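Local atomic coordinates of B-agarase (Saccharophagus degradans, PDB entry 4BQ2), a protein that hydrolyses the beta-1,4 linkages of agarose from the chain end, as an exo-acting beta-agarase of glycoside hydrolase family 50. Residues S686-P691 against A740-E745; E678-Y683 against K736-K741; P242-F247 against G411-G416; K270-D275 against P280-G285. All blocks are in the same frame, centred on the assembly; numbering follows the deposited sequence.

Overall arrangement
From the N terminus, the loop 242-247 comes first and is joined to 411-416, so that contact 3 closes a loop of more than 160 residues. Nested inside it lies contact 4, the hairpin between 270-275 and 280-285. Contacts 1 and 2 open only after contact 3 has closed, and both join helix 673-688 to the C-terminal helices; they cross, sharing that helix on one side and Ala-740 and Lys-741 on the other. The four touch one another: Tyr-743 reaches contacts 3 and 4, Asn-739 binds Arg-244 and Thr-284, and Thr-413 binds the Phe-282 carbonyl.

Contact 1: residues S686-P691 against A740-E745; sequences SVIDNP and AKIYTE
Ile-688, near the C-terminal end of helix 673-688, meets the first turn of the last helix with both of its branches. Its CG2 methyl, anti to the backbone N, comes against CB of Glu-745 at 3.5 Å. The other branch, with chi1 of -70° and an extended chi2, carries CD1 to within 4.0 Å of CG2 of Ile-742, and the two isoleucines cross at about a right angle. Ile-742 has chi1 of 51°, which sets CG1 between its backbone N and carbonyl carbon and leaves CG2 to face Ile-688, while CG1 lies over one face of the Tyr-743 ring, displaced toward its margin. Helix 742-746, with Lys-741 at its N-cap position, packs here against the end of helix 673-688, and Ile-742 also reaches Phe-282 and Thr-284 of strand 280-287. The Glu-745 chain bends at chi2 (-82°), and its OE1 stands 4.4 Å from OD1 of Asp-689. These like charges share one donor, NE2 of Gln-685, which would ease their repulsion. A water donates to the Ile-688 carbonyl O at 3.1 Å and, weakly, to that of Glu-745; Arg-746 also binds the Ile-688 carbonyl.

Contact 2: residues E678-Y683 against K736-K741; sequences EMYKDY and KEVNAK
This is an apolar helix-to-helix contact edged with charge, between helix 673-688 and the last turn of helix 729-739, with Lys-681 and Val-738 nearest in backbone at 6.4 Å between their CA atoms. Val-738 carries it through one methyl: CG2, anti to the carbonyl carbon, touches CE1 of Tyr-680 at 3.8 Å and CG of Lys-681 at 4.0 Å. The tyrosine ring is brought there by a chi1 of 175°, which swings CG away from its backbone N, and the methyl meets the ring obliquely. Farther out, the aliphatic part of Lys-681 runs past Glu-737, Lys-681 CD lying 4.1 Å from Glu-737 CB. A bend at chi3 (-65°) then turns the lysine back along its own helix, where NZ forms a salt bridge with OE2 of Glu-678 at 3.1 Å, approaching from above the carboxylate plane. Glu-737 OE1 remains 5.3 Å from NZ of Lys-681, too far for a salt bridge, though the opposite charges may still attract weakly. A water donates to the Lys-681 carbonyl O and weakly accepts from NZ of Lys-741. Around this pair, Tyr-680 also packs on Met-731, Ala-734 and Ala-735 of helix 729-739 and on Phe-412 of a loop, and Val-738 reaches Met-684 and Ile-688 of helix 673-688.

Contact 3: residues P242-F247 against G411-G416; sequences PSRSKF and GFTSLG
Arg-244 reaches from its loop to the chain just beyond helix 394-410 and grips the first residue there, Gly-411. This glycine, with phi of 89°, ends the helix in a Schellman motif. Its carbonyl O takes both terminal nitrogens of the arginine end-on: NH2 at 3.0 Å, in the carbonyl plane and on a lone pair, and NH1 at 3.2 Å, from above that plane. Both bonds are moderately bent, the NH2 one to 152° at the hydrogen. The oxygen itself lies practically within the guanidinium plane, so the fork is flat on the arginine side and twisted on the carbonyl side. A bend at chi2 (-53°) helps turn the group toward it. Phe-412 points away from the arginine; its ring packs on Thr-284, Leu-286, Ala-735 and Asn-739. Thr-413 comes next and lays its CG2 methyl over one face of the guanidinium, 3.5 Å from NH1; its OG1, on the other branch, is bound to the Phe-282 carbonyl and to the Thr-284 backbone N. Farther on, Ser-414 bonds through OG to the Thr-284 carbonyl and His-697. Tyr-743 packs on the Arg-244 side chain. With carbonyl oxygens of Gly-411 and, through NH2, Asn-739 as its partners, the arginine probably acts through directional N-H bonds, which would fix the rotation of its flat group and link the end of helix 394-410 to that of helix 729-739.

Contact 4: residues K270-D275 against P280-G285; sequences KWMLVD and PYFATG
Backbone bonds come first: Leu-273 and Tyr-281 form an antiparallel hydrogen-bonded pair in a beta hairpin, Leu-273 N giving to Tyr-281 O at 3.0 Å and Tyr-281 N to Leu-273 O at 2.7 Å. Val-274 and Pro-280 follow as the non-hydrogen-bonded pair. Among the apolar contacts, Leu-273 and Tyr-281 lie side by side and point the same way. The leucine CB meets the tyrosine ring edge in its plane, 3.6 Å from CD2, while Leu-273 CD1 also touches CB of Ala-283 at 4.1 Å. Met-272 reaches across on its own: bends at chi2 (-64°) and chi3 (-86°) fold its chain over the neighbouring strand, so that CE lies 3.5 Å from Tyr-281 O and 4.1 Å from CB of Phe-282, with SD at the edge of the Phe-282 ring. Polar ends are met from elsewhere. The Tyr-281 OH bonds to the Thr-413 carbonyl, and Asp-275, whose CB approaches CB of Tyr-281, bonds to Ser-245 and to the backbone N of Glu-277 and Tyr-279 in the turn. Strand 270-274 lies between 263-267 and 280-287; strand 280-287 has 693-699 as its parallel neighbour on the other side, probably within the (beta/alpha)8 barrel of clan GH-A glycosidases, and helix 742-746 packs on Met-272, Tyr-281 and Phe-282.

Contact 1: residues S686-P691 against A740-E745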
loop_
_atom_site.group_PDB
_atom_site.type_symbol
_atom_site.label_atom_id
_atom_site.label_comp_id
_atom_site.label_asym_id
_atom_site.label_seq_id
_atom_site.Cartn_x
_atom_site.Cartn_y
_atom_site.Cartn_z
ATOM N N SER A 686 7.263 -7.550 -16.034
ATOM C CA SER A 686 5.862 -7.460 -16.394
ATOM C C SER A 686 5.483 -6.029 -16.842
ATOM O O SER A 686 4.695 -5.837 -17.798
ATOM C CB SER A 686 5.017 -7.880 -15.175
ATOM O OG SER A 686 3.688 -8.104 -15.546
ATOM N N VAL A 687 5.992 -5.027 -16.122
ATOM C CA VAL A 687 5.771 -3.635 -16.525
ATOM C C VAL A 687 6.437 -3.332 -17.865
ATOM O O VAL A 687 5.811 -2.748 -18.765
ATOM C CB VAL A 687 6.243 -2.636 -15.451
ATOM C CG1 VAL A 687 5.876 -1.215 -15.869
ATOM C CG2 VAL A 687 5.589 -2.976 -14.103
ATOM N N ILE A 688 7.715 -3.689 -17.964
ATOM C CA ILE A 688 8.498 -3.480 -19.168
ATOM C C ILE A 688 7.793 -4.101 -20.390
ATOM O O ILE A 688 7.692 -3.458 -21.440
ATOM C CB ILE A 688 9.922 -4.026 -18.974
ATOM C CG1 ILE A 688 10.691 -3.138 -17.985
ATOM C CG2 ILE A 688 10.681 -4.089 -20.282
ATOM C CD1 ILE A 688 11.943 -3.790 -17.445
ATOM N N ASP A 689 7.253 -5.309 -20.222
ATOM C CA ASP A 689 6.539 -5.998 -21.304
ATOM C C ASP A 689 5.154 -5.436 -21.689
ATOM O O ASP A 689 4.571 -5.901 -22.661
ATOM C CB ASP A 689 6.347 -7.493 -20.964
ATOM C CG ASP A 689 7.664 -8.268 -20.911
ATOM O OD1 ASP A 689 8.702 -7.717 -21.298
ATOM O OD2 ASP A 689 7.651 -9.433 -20.454
ATOM N N ASN A 690 4.580 -4.557 -20.868
ATOM C CA ASN A 690 3.249 -4.051 -21.141
ATOM C C ASN A 690 3.398 -2.727 -21.927
ATOM O O ASN A 690 3.988 -1.782 -21.422
ATOM C CB ASN A 690 2.462 -3.875 -19.827
ATOM C CG ASN A 690 1.024 -3.480 -20.079
ATOM O OD1 ASN A 690 0.781 -2.521 -20.812
ATOM N ND2 ASN A 690 0.059 -4.229 -19.513
ATOM N N PRO A 691 2.896 -2.675 -23.175
ATOM C CA PRO A 691 3.129 -1.502 -24.027
ATOM C C PRO A 691 2.453 -0.212 -23.543
ATOM O O PRO A 691 2.776 0.855 -24.051
ATOM C CB PRO A 691 2.562 -1.935 -25.393
ATOM C CG PRO A 691 1.613 -3.041 -25.100
ATOM C CD PRO A 691 2.117 -3.726 -23.859
ATOM N N ALA A 740 19.411 -1.442 -15.982
ATOM C CA ALA A 740 20.392 -1.524 -17.070
ATOM C C ALA A 740 19.746 -1.954 -18.393
ATOM O O ALA A 740 20.350 -1.777 -19.455
ATOM C CB ALA A 740 21.593 -2.402 -16.694
ATOM N N LYS A 741 18.508 -2.458 -18.338
ATOM C CA LYS A 741 17.842 -2.976 -19.521
ATOM C C LYS A 741 16.473 -2.367 -19.869
ATOM O O LYS A 741 15.873 -2.758 -20.873
ATOM C CB LYS A 741 17.729 -4.504 -19.408
ATOM C CG LYS A 741 16.561 -4.999 -18.566
ATOM C CD LYS A 741 16.778 -6.485 -18.290
ATOM C CE LYS A 741 15.461 -7.208 -18.132
ATOM N NZ LYS A 741 15.671 -8.616 -17.690
ATOM N N ILE A 742 15.967 -1.422 -19.065
ATOM C CA ILE A 742 14.669 -0.836 -19.349
ATOM C C ILE A 742 14.592 -0.295 -20.801
ATOM O O ILE A 742 13.572 -0.439 -21.449
ATOM C CB ILE A 742 14.231 0.290 -18.345
ATOM C CG1 ILE A 742 15.315 1.364 -18.169
ATOM C CG2 ILE A 742 13.772 -0.303 -17.007
ATOM C CD1 ILE A 742 14.940 2.496 -17.210
ATOM N N TYR A 743 15.665 0.295 -21.307
ATOM C CA TYR A 743 15.555 0.963 -22.623
ATOM C C TYR A 743 15.757 0.010 -23.806
ATOM O O TYR A 743 14.991 0.068 -24.794
ATOM C CB TYR A 743 16.518 2.147 -22.711
ATOM C CG TYR A 743 16.100 3.335 -21.843
ATOM C CD1 TYR A 743 14.914 4.023 -22.101
ATOM C CD2 TYR A 743 16.909 3.775 -20.787
ATOM C CE1 TYR A 743 14.526 5.123 -21.328
ATOM C CE2 TYR A 743 16.535 4.865 -20.012
ATOM C CZ TYR A 743 15.337 5.526 -20.279
ATOM O OH TYR A 743 14.998 6.591 -19.517
ATOM N N THR A 744 16.781 -0.835 -23.709
ATOM C CA THR A 744 17.018 -1.884 -24.706
ATOM C C THR A 744 15.805 -2.797 -24.847
ATOM O O THR A 744 15.384 -3.087 -25.968
ATOM C CB THR A 744 18.289 -2.691 -24.411
ATOM O OG1 THR A 744 18.234 -3.158 -23.062
ATOM C CG2 THR A 744 19.502 -1.811 -24.547
ATOM N N GLU A 745 15.201 -3.206 -23.729
ATOM C CA GLU A 745 13.917 -3.919 -23.793
ATOM C C GLU A 745 12.821 -3.158 -24.538
ATOM O O GLU A 745 12.260 -3.675 -25.492
ATOM C CB GLU A 745 13.401 -4.297 -22.406
ATOM C CG GLU A 745 14.311 -5.221 -21.623
ATOM C CD GLU A 745 14.153 -6.676 -21.998
ATOM O OE1 GLU A 745 13.077 -7.252 -21.740
ATOM O OE2 GLU A 745 15.124 -7.248 -22.522
HETATM O O HOH W 1 9.133 -4.005 -24.082
#

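Contact 2: residues E678-Y683 against K736-K741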
loop_
_atom_site.group_PDB
_atom_site.type_symbol
_atom_site.label_atom_id
_atom_site.label_comp_id
_atom_site.label_asym_id
_atom_site.label_seq_id
_atom_site.Cartn_x
_atom_site.Cartn_y
_atom_site.Cartn_z
ATOM N N GLU A 678 14.509 -11.368 -6.605
ATOM C CA GLU A 678 13.901 -12.097 -7.739
ATOM C C GLU A 678 12.483 -11.650 -8.093
ATOM O O GLU A 678 12.172 -11.412 -9.257
ATOM C CB GLU A 678 13.929 -13.603 -7.463
ATOM C CG GLU A 678 15.359 -14.149 -7.506
ATOM C CD GLU A 678 16.025 -13.966 -8.869
ATOM O OE1 GLU A 678 15.321 -14.082 -9.902
ATOM O OE2 GLU A 678 17.257 -13.700 -8.932
ATOM N N MET A 679 11.632 -11.500 -7.083
ATOM C CA MET A 679 10.269 -11.063 -7.308
ATOM C C MET A 679 10.211 -9.628 -7.855
ATOM O O MET A 679 9.332 -9.310 -8.661
ATOM C CB MET A 679 9.447 -11.232 -6.043
ATOM C CG MET A 679 9.293 -12.745 -5.682
ATOM S SD MET A 679 8.337 -13.030 -4.184
ATOM C CE MET A 679 6.728 -12.327 -4.560
ATOM N N TYR A 680 11.139 -8.778 -7.434
ATOM C CA TYR A 680 11.221 -7.406 -7.989
ATOM C C TYR A 680 11.457 -7.454 -9.499
ATOM O O TYR A 680 10.800 -6.748 -10.285
ATOM C CB TYR A 680 12.356 -6.628 -7.332
ATOM C CG TYR A 680 12.595 -5.240 -7.914
ATOM C CD1 TYR A 680 13.411 -5.038 -9.026
ATOM C CD2 TYR A 680 12.043 -4.121 -7.291
ATOM C CE1 TYR A 680 13.630 -3.764 -9.526
ATOM C CE2 TYR A 680 12.263 -2.842 -7.771
ATOM C CZ TYR A 680 13.040 -2.676 -8.889
ATOM O OH TYR A 680 13.255 -1.395 -9.330
ATOM N N LYS A 681 12.426 -8.262 -9.897
ATOM C CA LYS A 681 12.746 -8.444 -11.303
ATOM C C LYS A 681 11.567 -8.969 -12.134
ATOM O O LYS A 681 11.340 -8.512 -13.268
ATOM C CB LYS A 681 13.992 -9.318 -11.444
ATOM C CG LYS A 681 15.266 -8.576 -11.006
ATOM C CD LYS A 681 16.528 -9.372 -11.282
ATOM C CE LYS A 681 16.597 -10.658 -10.473
ATOM N NZ LYS A 681 17.993 -11.118 -10.524
ATOM N N ASP A 682 10.793 -9.876 -11.550
ATOM C CA ASP A 682 9.600 -10.406 -12.219
ATOM C C ASP A 682 8.531 -9.349 -12.387
ATOM O O ASP A 682 7.926 -9.235 -13.467
ATOM C CB ASP A 682 8.957 -11.564 -11.444
ATOM C CG ASP A 682 9.780 -12.867 -11.472
ATOM O OD1 ASP A 682 10.723 -13.064 -12.270
ATOM O OD2 ASP A 682 9.458 -13.717 -10.632
ATOM N N TYR A 683 8.274 -8.590 -11.319
ATOM C CA TYR A 683 7.324 -7.518 -11.415
ATOM C C TYR A 683 7.710 -6.510 -12.498
ATOM O O TYR A 683 6.888 -6.156 -13.349
ATOM C CB TYR A 683 7.183 -6.774 -10.074
ATOM C CG TYR A 683 6.015 -5.829 -10.036
ATOM C CD1 TYR A 683 6.084 -4.539 -10.635
ATOM C CD2 TYR A 683 4.846 -6.184 -9.386
ATOM C CE1 TYR A 683 4.985 -3.670 -10.598
ATOM C CE2 TYR A 683 3.776 -5.320 -9.329
ATOM C CZ TYR A 683 3.844 -4.062 -9.958
ATOM O OH TYR A 683 2.763 -3.183 -9.880
ATOM N N LYS A 736 19.464 -2.589 -10.238
ATOM C CA LYS A 736 20.470 -2.363 -11.280
ATOM C C LYS A 736 20.270 -3.253 -12.502
ATOM O O LYS A 736 20.469 -2.798 -13.632
ATOM C CB LYS A 736 21.904 -2.502 -10.750
ATOM C CG LYS A 736 22.298 -1.456 -9.719
ATOM C CD LYS A 736 23.772 -1.671 -9.368
ATOM C CE LYS A 736 24.336 -0.604 -8.466
ATOM N NZ LYS A 736 25.844 -0.658 -8.546
ATOM N N GLU A 737 19.873 -4.506 -12.280
ATOM C CA GLU A 737 19.635 -5.446 -13.383
ATOM C C GLU A 737 18.504 -4.974 -14.282
ATOM O O GLU A 737 18.595 -5.023 -15.525
ATOM C CB GLU A 737 19.320 -6.851 -12.827
ATOM C CG GLU A 737 20.549 -7.578 -12.233
ATOM C CD GLU A 737 21.435 -8.272 -13.292
ATOM O OE1 GLU A 737 20.869 -8.740 -14.308
ATOM O OE2 GLU A 737 22.684 -8.368 -13.113
ATOM N N VAL A 738 17.420 -4.520 -13.654
ATOM C CA VAL A 738 16.263 -4.020 -14.391
ATOM C C VAL A 738 16.595 -2.699 -15.076
ATOM O O VAL A 738 16.279 -2.498 -16.277
ATOM C CB VAL A 738 15.063 -3.812 -13.427
ATOM C CG1 VAL A 738 13.943 -2.997 -14.113
ATOM C CG2 VAL A 738 14.518 -5.171 -12.956
ATOM N N ASN A 739 17.207 -1.786 -14.310
ATOM C CA ASN A 739 17.492 -0.456 -14.831
ATOM C C ASN A 739 18.517 -0.460 -15.974
ATOM O O ASN A 739 18.499 0.422 -16.845
ATOM C CB ASN A 739 17.957 0.468 -13.699
ATOM C CG ASN A 739 16.817 0.896 -12.783
ATOM O OD1 ASN A 739 15.646 0.870 -13.178
ATOM N ND2 ASN A 739 17.159 1.278 -11.541
ATOM N N ALA A 740 19.411 -1.442 -15.982
ATOM C CA ALA A 740 20.392 -1.524 -17.070
ATOM C C ALA A 740 19.746 -1.954 -18.393
ATOM O O ALA A 740 20.350 -1.777 -19.455
ATOM C CB ALA A 740 21.593 -2.402 -16.694
ATOM N N LYS A 741 18.508 -2.458 -18.338
ATOM C CA LYS A 741 17.842 -2.976 -19.521
ATOM C C LYS A 741 16.473 -2.367 -19.869
ATOM O O LYS A 741 15.873 -2.758 -20.873
ATOM C CB LYS A 741 17.729 -4.504 -19.408
ATOM C CG LYS A 741 16.561 -4.999 -18.566
ATOM C CD LYS A 741 16.778 -6.485 -18.290
ATOM C CE LYS A 741 15.461 -7.208 -18.132
ATOM N NZ LYS A 741 15.671 -8.616 -17.690
HETATM O O HOH W 2 13.528 -8.129 -15.049
#

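Contact 3: residues P242-F247 against G411-G416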
loop_
_atom_site.group_PDB
_atom_site.type_symbol
_atom_site.label_atom_id
_atom_site.label_comp_id
_atom_site.label_asym_id
_atom_site.label_seq_id
_atom_site.Cartn_x
_atom_site.Cartn_y
_atom_site.Cartn_z
ATOM N N PRO A 242 25.660 4.123 -17.994
ATOM C CA PRO A 242 26.078 4.616 -19.306
ATOM C C PRO A 242 24.900 4.880 -20.226
ATOM O O PRO A 242 23.834 4.253 -20.108
ATOM C CB PRO A 242 26.961 3.477 -19.880
ATOM C CG PRO A 242 26.747 2.295 -19.005
ATOM C CD PRO A 242 26.275 2.807 -17.670
ATOM N N SER A 243 25.093 5.827 -21.127
ATOM C CA SER A 243 24.110 6.054 -22.187
ATOM C C SER A 243 22.807 6.696 -21.700
ATOM O O SER A 243 21.806 6.661 -22.401
ATOM C CB SER A 243 23.805 4.767 -22.946
ATOM O OG SER A 243 22.988 5.061 -24.080
ATOM N N ARG A 244 22.834 7.273 -20.505
ATOM C CA ARG A 244 21.730 8.103 -20.027
ATOM C C ARG A 244 21.959 9.527 -20.545
ATOM O O ARG A 244 23.111 10.020 -20.576
ATOM C CB ARG A 244 21.667 8.091 -18.491
ATOM C CG ARG A 244 21.287 6.739 -17.850
ATOM C CD ARG A 244 19.994 6.163 -18.423
ATOM N NE ARG A 244 19.662 4.796 -17.968
ATOM C CZ ARG A 244 19.278 4.532 -16.727
ATOM N NH1 ARG A 244 19.238 5.522 -15.859
ATOM N NH2 ARG A 244 18.970 3.299 -16.344
ATOM N N SER A 245 20.877 10.194 -20.956
ATOM C CA SER A 245 20.958 11.601 -21.337
ATOM C C SER A 245 20.975 12.436 -20.049
ATOM O O SER A 245 20.811 11.889 -18.956
ATOM C CB SER A 245 19.771 11.972 -22.227
ATOM O OG SER A 245 18.542 11.748 -21.535
ATOM N N LYS A 246 21.194 13.741 -20.168
ATOM C CA LYS A 246 21.105 14.656 -19.019
ATOM C C LYS A 246 19.916 14.335 -18.099
ATOM O O LYS A 246 20.094 14.205 -16.877
ATOM C CB LYS A 246 21.018 16.129 -19.493
ATOM C CG LYS A 246 20.807 17.156 -18.371
ATOM C CD LYS A 246 20.566 18.550 -18.968
ATOM C CE LYS A 246 20.535 19.630 -17.912
ATOM N NZ LYS A 246 20.328 20.954 -18.567
ATOM N N PHE A 247 18.736 14.173 -18.700
ATOM C CA PHE A 247 17.492 13.980 -17.935
ATOM C C PHE A 247 17.102 12.520 -17.681
ATOM O O PHE A 247 15.958 12.239 -17.346
ATOM C CB PHE A 247 16.333 14.733 -18.595
ATOM C CG PHE A 247 16.414 16.224 -18.426
ATOM C CD1 PHE A 247 15.927 16.840 -17.268
ATOM C CD2 PHE A 247 16.973 17.040 -19.438
ATOM C CE1 PHE A 247 15.968 18.229 -17.119
ATOM C CE2 PHE A 247 17.039 18.430 -19.276
ATOM C CZ PHE A 247 16.530 19.035 -18.117
ATOM N N GLY A 411 20.662 3.149 -10.878
ATOM C CA GLY A 411 20.149 3.232 -12.255
ATOM C C GLY A 411 18.731 3.768 -12.387
ATOM O O GLY A 411 18.152 3.759 -13.484
ATOM N N PHE A 412 18.176 4.266 -11.291
ATOM C CA PHE A 412 16.815 4.779 -11.326
ATOM C C PHE A 412 16.766 6.063 -12.098
ATOM O O PHE A 412 17.697 6.874 -12.006
ATOM C CB PHE A 412 16.299 5.016 -9.933
ATOM C CG PHE A 412 15.913 3.760 -9.217
ATOM C CD1 PHE A 412 14.921 2.941 -9.729
ATOM C CD2 PHE A 412 16.549 3.399 -8.020
ATOM C CE1 PHE A 412 14.525 1.767 -9.075
ATOM C CE2 PHE A 412 16.157 2.235 -7.358
ATOM C CZ PHE A 412 15.162 1.416 -7.891
ATOM N N THR A 413 15.701 6.254 -12.863
ATOM C CA THR A 413 15.653 7.410 -13.723
ATOM C C THR A 413 14.909 8.573 -13.037
ATOM O O THR A 413 14.853 9.684 -13.589
ATOM C CB THR A 413 14.988 7.088 -15.062
ATOM O OG1 THR A 413 13.672 6.613 -14.831
ATOM C CG2 THR A 413 15.778 6.036 -15.867
ATOM N N SER A 414 14.367 8.341 -11.835
ATOM C CA SER A 414 13.636 9.391 -11.121
ATOM C C SER A 414 13.618 9.171 -9.623
ATOM O O SER A 414 13.894 8.061 -9.168
ATOM C CB SER A 414 12.162 9.403 -11.577
ATOM O OG SER A 414 11.500 8.197 -11.253
ATOM N N LEU A 415 13.244 10.235 -8.904
ATOM C CA LEU A 415 12.681 10.217 -7.530
ATOM C C LEU A 415 11.171 10.166 -7.670
ATOM O O LEU A 415 10.603 10.915 -8.455
ATOM C CB LEU A 415 13.078 11.494 -6.768
ATOM C CG LEU A 415 14.576 11.857 -6.856
ATOM C CD1 LEU A 415 14.916 13.212 -6.204
ATOM C CD2 LEU A 415 15.453 10.761 -6.281
ATOM N N GLY A 416 10.512 9.285 -6.919
ATOM C CA GLY A 416 9.113 8.971 -7.197
ATOM C C GLY A 416 8.246 9.882 -6.371
ATOM O O GLY A 416 8.671 10.982 -5.967
#

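Contact 4: residues K270-D275 against P280-G285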
loop_
_atom_site.group_PDB
_atom_site.type_symbol
_atom_site.label_atom_id
_atom_site.label_comp_id
_atom_site.label_asym_id
_atom_site.label_seq_id
_atom_site.Cartn_x
_atom_site.Cartn_y
_atom_site.Cartn_z
ATOM N N LYS A 270 4.732 1.243 -28.582
ATOM C CA LYS A 270 4.837 1.218 -27.108
ATOM C C LYS A 270 4.832 2.620 -26.530
ATOM O O LYS A 270 5.638 3.478 -26.928
ATOM C CB LYS A 270 6.130 0.538 -26.686
ATOM C CG LYS A 270 6.223 -0.900 -27.158
ATOM C CD LYS A 270 7.518 -1.537 -26.732
ATOM C CE LYS A 270 7.579 -2.977 -27.221
ATOM N NZ LYS A 270 8.908 -3.544 -26.868
ATOM N N TRP A 271 3.957 2.846 -25.561
ATOM C CA TRP A 271 3.927 4.130 -24.902
ATOM C C TRP A 271 5.199 4.392 -24.114
ATOM O O TRP A 271 5.696 3.505 -23.415
ATOM C CB TRP A 271 2.729 4.210 -23.963
ATOM C CG TRP A 271 1.461 4.575 -24.691
ATOM C CD1 TRP A 271 0.403 3.748 -24.988
ATOM C CD2 TRP A 271 1.127 5.863 -25.213
ATOM N NE1 TRP A 271 -0.571 4.456 -25.668
ATOM C CE2 TRP A 271 -0.148 5.754 -25.817
ATOM C CE3 TRP A 271 1.792 7.114 -25.227
ATOM C CZ2 TRP A 271 -0.800 6.853 -26.396
ATOM C CZ3 TRP A 271 1.161 8.187 -25.835
ATOM C CH2 TRP A 271 -0.133 8.059 -26.397
ATOM N N MET A 272 5.704 5.622 -24.252
ATOM C CA MET A 272 6.914 6.070 -23.584
ATOM C C MET A 272 6.755 7.490 -23.069
ATOM O O MET A 272 5.856 8.249 -23.481
ATOM C CB MET A 272 8.131 6.013 -24.543
ATOM C CG MET A 272 8.594 4.599 -24.917
ATOM S SD MET A 272 9.189 3.671 -23.487
ATOM C CE MET A 272 10.902 4.180 -23.387
ATOM N N LEU A 273 7.633 7.846 -22.147
ATOM C CA LEU A 273 7.866 9.259 -21.898
ATOM C C LEU A 273 8.944 9.744 -22.844
ATOM O O LEU A 273 9.698 8.947 -23.409
ATOM C CB LEU A 273 8.215 9.526 -20.428
ATOM C CG LEU A 273 7.038 9.277 -19.427
ATOM C CD1 LEU A 273 7.511 8.930 -18.007
ATOM C CD2 LEU A 273 6.073 10.444 -19.380
ATOM N N VAL A 274 9.051 11.060 -22.984
ATOM C CA VAL A 274 10.154 11.650 -23.726
ATOM C C VAL A 274 10.677 12.749 -22.823
ATOM O O VAL A 274 9.894 13.543 -22.302
ATOM C CB VAL A 274 9.653 12.248 -25.059
ATOM C CG1 VAL A 274 10.745 13.052 -25.761
ATOM C CG2 VAL A 274 9.105 11.155 -25.959
ATOM N N ASP A 275 11.992 12.826 -22.670
ATOM C CA ASP A 275 12.558 13.797 -21.759
ATOM C C ASP A 275 12.612 15.241 -22.365
ATOM O O ASP A 275 12.317 15.431 -23.535
ATOM C CB ASP A 275 13.866 13.252 -21.156
ATOM C CG ASP A 275 15.107 13.471 -22.040
ATOM O OD1 ASP A 275 15.042 14.196 -23.060
ATOM O OD2 ASP A 275 16.161 12.900 -21.683
ATOM N N PRO A 280 13.989 9.218 -25.499
ATOM C CA PRO A 280 12.946 8.380 -24.934
ATOM C C PRO A 280 13.229 8.168 -23.439
ATOM O O PRO A 280 14.401 8.081 -23.044
ATOM C CB PRO A 280 13.075 7.059 -25.714
ATOM C CG PRO A 280 13.775 7.426 -27.004
ATOM C CD PRO A 280 14.664 8.584 -26.659
ATOM N N TYR A 281 12.167 8.104 -22.644
ATOM C CA TYR A 281 12.294 8.041 -21.189
ATOM C C TYR A 281 11.323 7.009 -20.600
ATOM O O TYR A 281 10.222 6.804 -21.119
ATOM C CB TYR A 281 12.054 9.455 -20.596
ATOM C CG TYR A 281 12.217 9.594 -19.073
ATOM C CD1 TYR A 281 13.466 9.791 -18.496
ATOM C CD2 TYR A 281 11.105 9.546 -18.237
ATOM C CE1 TYR A 281 13.608 9.946 -17.120
ATOM C CE2 TYR A 281 11.229 9.673 -16.850
ATOM C CZ TYR A 281 12.475 9.867 -16.303
ATOM O OH TYR A 281 12.589 10.007 -14.931
ATOM N N PHE A 282 11.721 6.397 -19.483
ATOM C CA PHE A 282 10.937 5.362 -18.805
ATOM C C PHE A 282 11.238 5.543 -17.304
ATOM O O PHE A 282 12.410 5.604 -16.889
ATOM C CB PHE A 282 11.295 3.954 -19.313
ATOM C CG PHE A 282 10.448 2.845 -18.706
ATOM C CD1 PHE A 282 10.843 2.210 -17.519
ATOM C CD2 PHE A 282 9.276 2.428 -19.322
ATOM C CE1 PHE A 282 10.070 1.194 -16.964
ATOM C CE2 PHE A 282 8.486 1.414 -18.782
ATOM C CZ PHE A 282 8.879 0.790 -17.590
ATOM N N ALA A 283 10.174 5.722 -16.517
ATOM C CA ALA A 283 10.341 6.149 -15.148
ATOM C C ALA A 283 10.519 4.968 -14.191
ATOM O O ALA A 283 9.671 4.077 -14.128
ATOM C CB ALA A 283 9.145 7.009 -14.733
ATOM N N THR A 284 11.636 4.960 -13.472
ATOM C CA THR A 284 11.834 4.023 -12.389
ATOM C C THR A 284 12.294 4.817 -11.185
ATOM O O THR A 284 12.909 5.876 -11.337
ATOM C CB THR A 284 12.873 2.943 -12.749
ATOM O OG1 THR A 284 14.139 3.586 -13.013
ATOM C CG2 THR A 284 12.399 2.116 -13.990
ATOM N N GLY A 285 11.981 4.324 -9.990
ATOM C CA GLY A 285 12.410 5.019 -8.760
ATOM C C GLY A 285 11.548 4.633 -7.565
ATOM O O GLY A 285 10.716 3.695 -7.649
#